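Local coordinates for beta-Ala-His dipeptidase (PDB 3DLJ), which hydrolyses Xaa-His dipeptides, carnosine and anserine above all, as a secreted homodimeric zinc metallopeptidase of the M20 family, at residues F17-V28 / R464-A475. Residues are numbered along the deposited sequence; the frame is centred on the assembly and turned at random.
Sequences FQYIDLHQDEFV and RWNYIEGTKLFA
Two N-terminal helices, broken at H23, which sits at the N-cap position of the second, pack against the C-terminal helix of the zinc-binding catalytic domain through knobs-into-holes contacts. Residues 17-22 run nearly antiparallel to 464-475 (158°), whereas 24-28 turn steeply across it (110°). I20 is one knob, lodged among I468, T471, K472 and A475, its CD1 lying 3.7 Å from T471 CG2; I468 answers in the hole formed by I20, D21, Q24 and F27. K472 leads its extended chain past F17, and its CG stands over the ring face, 4.0 Å from the centroid, as a CH-pi contact. K472 NZ joins D21 and E469 in a salt-bridge network, 2.9 Å from D21 OD1 on the syn side and 3.0 Å from E469 OE1, which probably offsets the repulsion between the two acids. At the other end R464, bent at chi3 (-83°), brings its guanidinium against the second helix. R464 NH2 donates to Q24 OE1 at 3.1 Å and to D25 OD1 at 3.0 Å, both bonds bent, while R464 NE forms a salt bridge with E131 and V28 CG2 lies over one guanidinium face. Q24 spends its NE2 on D21 O (2.9 Å), which fixes the amide's rotation and directs OE1 at the arginine. An alanine in place of R464 is likely to leave D25 and E131 without their charged mate and to uncover V28. Y467 OH donates to F27 O at 2.6 Å, approaching from above the carbonyl plane. The contact lies away from the zinc site. Helix 141-160 touches F27 and Y467, and helix 403-416 meets F17 and E469 through V415.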
loop_
_atom_site.group_PDB
_atom_site.type_symbol
_atom_site.label_atom_id
_atom_site.label_comp_id
_atom_site.label_asym_id
_atom_site.label_seq_id
_atom_site.Cartn_x
_atom_site.Cartn_y
_atom_site.Cartn_z
ATOM N N PHE A 17 -6.296 22.295 17.205
ATOM C CA PHE A 17 -6.880 21.056 17.750
ATOM C C PHE A 17 -8.364 21.225 18.059
ATOM O O PHE A 17 -9.160 20.332 17.758
ATOM C CB PHE A 17 -6.141 20.612 19.024
ATOM C CG PHE A 17 -4.817 19.908 18.775
ATOM C CD1 PHE A 17 -4.124 20.052 17.571
ATOM C CD2 PHE A 17 -4.253 19.108 19.769
ATOM C CE1 PHE A 17 -2.905 19.418 17.362
ATOM C CE2 PHE A 17 -3.033 18.458 19.562
ATOM C CZ PHE A 17 -2.357 18.624 18.361
ATOM N N GLN A 18 -8.721 22.357 18.673
ATOM C CA GLN A 18 -10.115 22.715 18.929
ATOM C C GLN A 18 -10.906 22.709 17.623
ATOM O O GLN A 18 -11.982 22.139 17.574
ATOM C CB GLN A 18 -10.254 24.109 19.578
ATOM C CG GLN A 18 -9.632 24.302 20.950
ATOM C CD GLN A 18 -9.606 25.799 21.405
ATOM O OE1 GLN A 18 -10.430 26.638 20.959
ATOM N NE2 GLN A 18 -8.673 26.121 22.295
ATOM N N TYR A 19 -10.375 23.370 16.589
ATOM C CA TYR A 19 -10.990 23.428 15.241
ATOM C C TYR A 19 -11.273 22.023 14.693
ATOM O O TYR A 19 -12.391 21.714 14.282
ATOM C CB TYR A 19 -10.108 24.243 14.260
ATOM C CG TYR A 19 -10.715 24.472 12.888
ATOM C CD1 TYR A 19 -11.368 25.672 12.564
ATOM C CD2 TYR A 19 -10.649 23.477 11.913
ATOM C CE1 TYR A 19 -11.934 25.871 11.279
ATOM C CE2 TYR A 19 -11.201 23.653 10.667
ATOM C CZ TYR A 19 -11.845 24.841 10.345
ATOM O OH TYR A 19 -12.379 24.937 9.071
ATOM N N ILE A 20 -10.254 21.177 14.706
ATOM C CA ILE A 20 -10.369 19.790 14.243
ATOM C C ILE A 20 -11.495 19.023 14.984
ATOM O O ILE A 20 -12.302 18.368 14.337
ATOM C CB ILE A 20 -8.985 19.051 14.273
ATOM C CG1 ILE A 20 -8.016 19.673 13.254
ATOM C CG2 ILE A 20 -9.155 17.575 13.970
ATOM C CD1 ILE A 20 -6.465 19.461 13.543
ATOM N N ASP A 21 -11.576 19.148 16.317
ATOM C CA ASP A 21 -12.674 18.527 17.091
ATOM C C ASP A 21 -14.049 19.069 16.760
ATOM O O ASP A 21 -14.992 18.290 16.666
ATOM C CB ASP A 21 -12.463 18.635 18.606
ATOM C CG ASP A 21 -11.398 17.680 19.137
ATOM O OD1 ASP A 21 -11.171 16.557 18.588
ATOM O OD2 ASP A 21 -10.783 18.080 20.138
ATOM N N LEU A 22 -14.177 20.390 16.605
ATOM C CA LEU A 22 -15.447 21.007 16.146
ATOM C C LEU A 22 -15.844 20.684 14.696
ATOM O O LEU A 22 -17.032 20.643 14.388
ATOM C CB LEU A 22 -15.415 22.528 16.305
ATOM C CG LEU A 22 -15.411 23.110 17.736
ATOM C CD1 LEU A 22 -14.937 24.581 17.774
ATOM C CD2 LEU A 22 -16.804 22.940 18.397
ATOM N N HIS A 23 -14.873 20.498 13.796
ATOM C CA HIS A 23 -15.216 20.269 12.372
ATOM C C HIS A 23 -15.143 18.820 11.955
ATOM O O HIS A 23 -15.182 18.520 10.765
ATOM C CB HIS A 23 -14.363 21.144 11.452
ATOM C CG HIS A 23 -14.693 22.594 11.578
ATOM N ND1 HIS A 23 -14.257 23.368 12.643
ATOM C CD2 HIS A 23 -15.473 23.397 10.819
ATOM C CE1 HIS A 23 -14.742 24.589 12.515
ATOM N NE2 HIS A 23 -15.477 24.635 11.419
ATOM N N GLN A 24 -15.050 17.919 12.931
ATOM C CA GLN A 24 -14.848 16.498 12.636
ATOM C C GLN A 24 -15.945 15.842 11.787
ATOM O O GLN A 24 -15.645 14.976 10.955
ATOM C CB GLN A 24 -14.574 15.681 13.909
ATOM C CG GLN A 24 -15.727 15.540 14.881
ATOM C CD GLN A 24 -15.328 14.719 16.109
ATOM O OE1 GLN A 24 -15.250 13.488 16.057
ATOM N NE2 GLN A 24 -15.051 15.399 17.203
ATOM N N ASP A 25 -17.198 16.233 12.002
ATOM C CA ASP A 25 -18.323 15.648 11.261
ATOM C C ASP A 25 -18.297 16.094 9.807
ATOM O O ASP A 25 -18.673 15.323 8.914
ATOM C CB ASP A 25 -19.665 16.005 11.904
ATOM C CG ASP A 25 -19.931 15.223 13.204
ATOM O OD1 ASP A 25 -19.220 14.246 13.512
ATOM O OD2 ASP A 25 -20.873 15.592 13.922
ATOM N N GLU A 26 -17.855 17.338 9.595
ATOM C CA GLU A 26 -17.558 17.879 8.270
ATOM C C GLU A 26 -16.364 17.172 7.618
ATOM O O GLU A 26 -16.369 16.965 6.415
ATOM C CB GLU A 26 -17.275 19.375 8.330
ATOM C CG GLU A 26 -18.509 20.274 8.315
ATOM C CD GLU A 26 -18.159 21.737 8.676
ATOM O OE1 GLU A 26 -17.020 22.176 8.348
ATOM O OE2 GLU A 26 -19.012 22.437 9.294
ATOM N N PHE A 27 -15.350 16.811 8.411
ATOM C CA PHE A 27 -14.178 16.146 7.864
ATOM C C PHE A 27 -14.607 14.741 7.389
ATOM O O PHE A 27 -14.142 14.279 6.385
ATOM C CB PHE A 27 -13.034 16.050 8.895
ATOM C CG PHE A 27 -12.317 17.379 9.216
ATOM C CD1 PHE A 27 -12.478 18.515 8.428
ATOM C CD2 PHE A 27 -11.436 17.451 10.305
ATOM C CE1 PHE A 27 -11.798 19.692 8.707
ATOM C CE2 PHE A 27 -10.752 18.612 10.599
ATOM C CZ PHE A 27 -10.929 19.750 9.809
ATOM N N VAL A 28 -15.491 14.090 8.150
ATOM C CA VAL A 28 -16.027 12.753 7.889
ATOM C C VAL A 28 -17.015 12.751 6.723
ATOM O O VAL A 28 -17.126 11.757 6.011
ATOM C CB VAL A 28 -16.743 12.168 9.162
ATOM C CG1 VAL A 28 -17.606 10.939 8.814
ATOM C CG2 VAL A 28 -15.735 11.815 10.243
ATOM N N ARG A 464 -12.764 6.430 12.971
ATOM C CA ARG A 464 -12.953 7.881 13.144
ATOM C C ARG A 464 -11.843 8.486 14.020
ATOM O O ARG A 464 -11.319 9.562 13.720
ATOM C CB ARG A 464 -14.333 8.197 13.746
ATOM C CG ARG A 464 -14.539 9.676 14.039
ATOM C CD ARG A 464 -15.791 9.969 14.879
ATOM N NE ARG A 464 -16.985 10.029 14.045
ATOM C CZ ARG A 464 -17.495 11.134 13.505
ATOM N NH1 ARG A 464 -18.585 11.037 12.767
ATOM N NH2 ARG A 464 -16.930 12.325 13.690
ATOM N N TRP A 465 -11.477 7.779 15.089
ATOM C CA TRP A 465 -10.451 8.262 16.004
ATOM C C TRP A 465 -9.101 8.425 15.312
ATOM O O TRP A 465 -8.432 9.455 15.491
ATOM C CB TRP A 465 -10.341 7.323 17.188
ATOM C CG TRP A 465 -9.410 7.751 18.274
ATOM C CD1 TRP A 465 -9.675 8.632 19.303
ATOM C CD2 TRP A 465 -8.080 7.263 18.496
ATOM N NE1 TRP A 465 -8.575 8.734 20.126
ATOM C CE2 TRP A 465 -7.586 7.907 19.657
ATOM C CE3 TRP A 465 -7.249 6.361 17.811
ATOM C CZ2 TRP A 465 -6.293 7.673 20.156
ATOM C CZ3 TRP A 465 -5.962 6.122 18.311
ATOM C CH2 TRP A 465 -5.502 6.772 19.476
ATOM N N ASN A 466 -8.716 7.428 14.512
ATOM C CA ASN A 466 -7.488 7.489 13.715
ATOM C C ASN A 466 -7.481 8.609 12.688
ATOM O O ASN A 466 -6.458 9.271 12.496
ATOM C CB ASN A 466 -7.254 6.180 12.998
ATOM C CG ASN A 466 -6.900 5.068 13.934
ATOM O OD1 ASN A 466 -7.647 4.752 14.852
ATOM N ND2 ASN A 466 -5.765 4.435 13.687
ATOM N N TYR A 467 -8.620 8.808 12.032
ATOM C CA TYR A 467 -8.782 9.840 11.015
ATOM C C TYR A 467 -8.724 11.256 11.604
ATOM O O TYR A 467 -8.090 12.136 11.042
ATOM C CB TYR A 467 -10.114 9.605 10.287
ATOM C CG TYR A 467 -10.514 10.619 9.239
ATOM C CD1 TYR A 467 -9.677 10.902 8.142
ATOM C CD2 TYR A 467 -11.759 11.261 9.306
ATOM C CE1 TYR A 467 -10.056 11.818 7.151
ATOM C CE2 TYR A 467 -12.152 12.162 8.323
ATOM C CZ TYR A 467 -11.290 12.439 7.232
ATOM O OH TYR A 467 -11.666 13.357 6.239
ATOM N N ILE A 468 -9.386 11.452 12.742
ATOM C CA ILE A 468 -9.467 12.748 13.413
ATOM C C ILE A 468 -8.233 13.075 14.241
ATOM O O ILE A 468 -7.675 14.168 14.114
ATOM C CB ILE A 468 -10.750 12.853 14.260
ATOM C CG1 ILE A 468 -11.983 12.731 13.350
ATOM C CG2 ILE A 468 -10.788 14.173 15.042
ATOM C CD1 ILE A 468 -12.045 13.757 12.196
ATOM N N GLU A 469 -7.792 12.129 15.071
ATOM C CA GLU A 469 -6.551 12.281 15.824
ATOM C C GLU A 469 -5.330 12.361 14.920
ATOM O O GLU A 469 -4.347 13.022 15.272
ATOM C CB GLU A 469 -6.391 11.152 16.844
ATOM C CG GLU A 469 -7.437 11.205 17.988
ATOM C CD GLU A 469 -7.457 12.545 18.772
ATOM O OE1 GLU A 469 -8.520 13.211 18.849
ATOM O OE2 GLU A 469 -6.416 12.939 19.316
ATOM N N GLY A 470 -5.402 11.705 13.753
ATOM C CA GLY A 470 -4.347 11.753 12.752
ATOM C C GLY A 470 -4.239 13.095 12.066
ATOM O O GLY A 470 -3.160 13.490 11.668
ATOM N N THR A 471 -5.365 13.785 11.896
ATOM C CA THR A 471 -5.390 15.173 11.467
ATOM C C THR A 471 -4.598 16.078 12.426
ATOM O O THR A 471 -3.823 16.938 11.980
ATOM C CB THR A 471 -6.863 15.686 11.301
ATOM O OG1 THR A 471 -7.620 14.770 10.478
ATOM C CG2 THR A 471 -6.899 17.086 10.699
ATOM N N LYS A 472 -4.777 15.872 13.729
ATOM C CA LYS A 472 -4.003 16.570 14.759
ATOM C C LYS A 472 -2.512 16.251 14.738
ATOM O O LYS A 472 -1.669 17.145 14.968
ATOM C CB LYS A 472 -4.558 16.255 16.140
ATOM C CG LYS A 472 -5.899 16.869 16.381
ATOM C CD LYS A 472 -6.679 16.020 17.341
ATOM C CE LYS A 472 -7.956 16.682 17.729
ATOM N NZ LYS A 472 -8.323 16.161 19.051
ATOM N N LEU A 473 -2.199 14.979 14.473
ATOM C CA LEU A 473 -0.828 14.513 14.345
ATOM C C LEU A 473 -0.122 15.288 13.237
ATOM O O LEU A 473 1.006 15.780 13.418
ATOM C CB LEU A 473 -0.788 13.008 14.033
ATOM C CG LEU A 473 0.580 12.383 13.740
ATOM C CD1 LEU A 473 1.423 12.540 14.963
ATOM C CD2 LEU A 473 0.464 10.919 13.394
ATOM N N PHE A 474 -0.776 15.387 12.088
ATOM C CA PHE A 474 -0.222 16.148 10.992
ATOM C C PHE A 474 -0.039 17.637 11.346
ATOM O O PHE A 474 0.973 18.257 10.984
ATOM C CB PHE A 474 -1.067 15.947 9.708
ATOM C CG PHE A 474 -0.930 14.578 9.074
ATOM C CD1 PHE A 474 0.259 13.839 9.180
ATOM C CD2 PHE A 474 -1.984 14.038 8.318
ATOM C CE1 PHE A 474 0.389 12.569 8.564
ATOM C CE2 PHE A 474 -1.871 12.753 7.679
ATOM C CZ PHE A 474 -0.684 12.033 7.803
ATOM N N ALA A 475 -1.023 18.219 12.027
ATOM C CA ALA A 475 -0.913 19.617 12.528
ATOM C C ALA A 475 0.337 19.847 13.427
ATOM O O ALA A 475 1.148 20.760 13.178
ATOM C CB ALA A 475 -2.195 20.018 13.257
#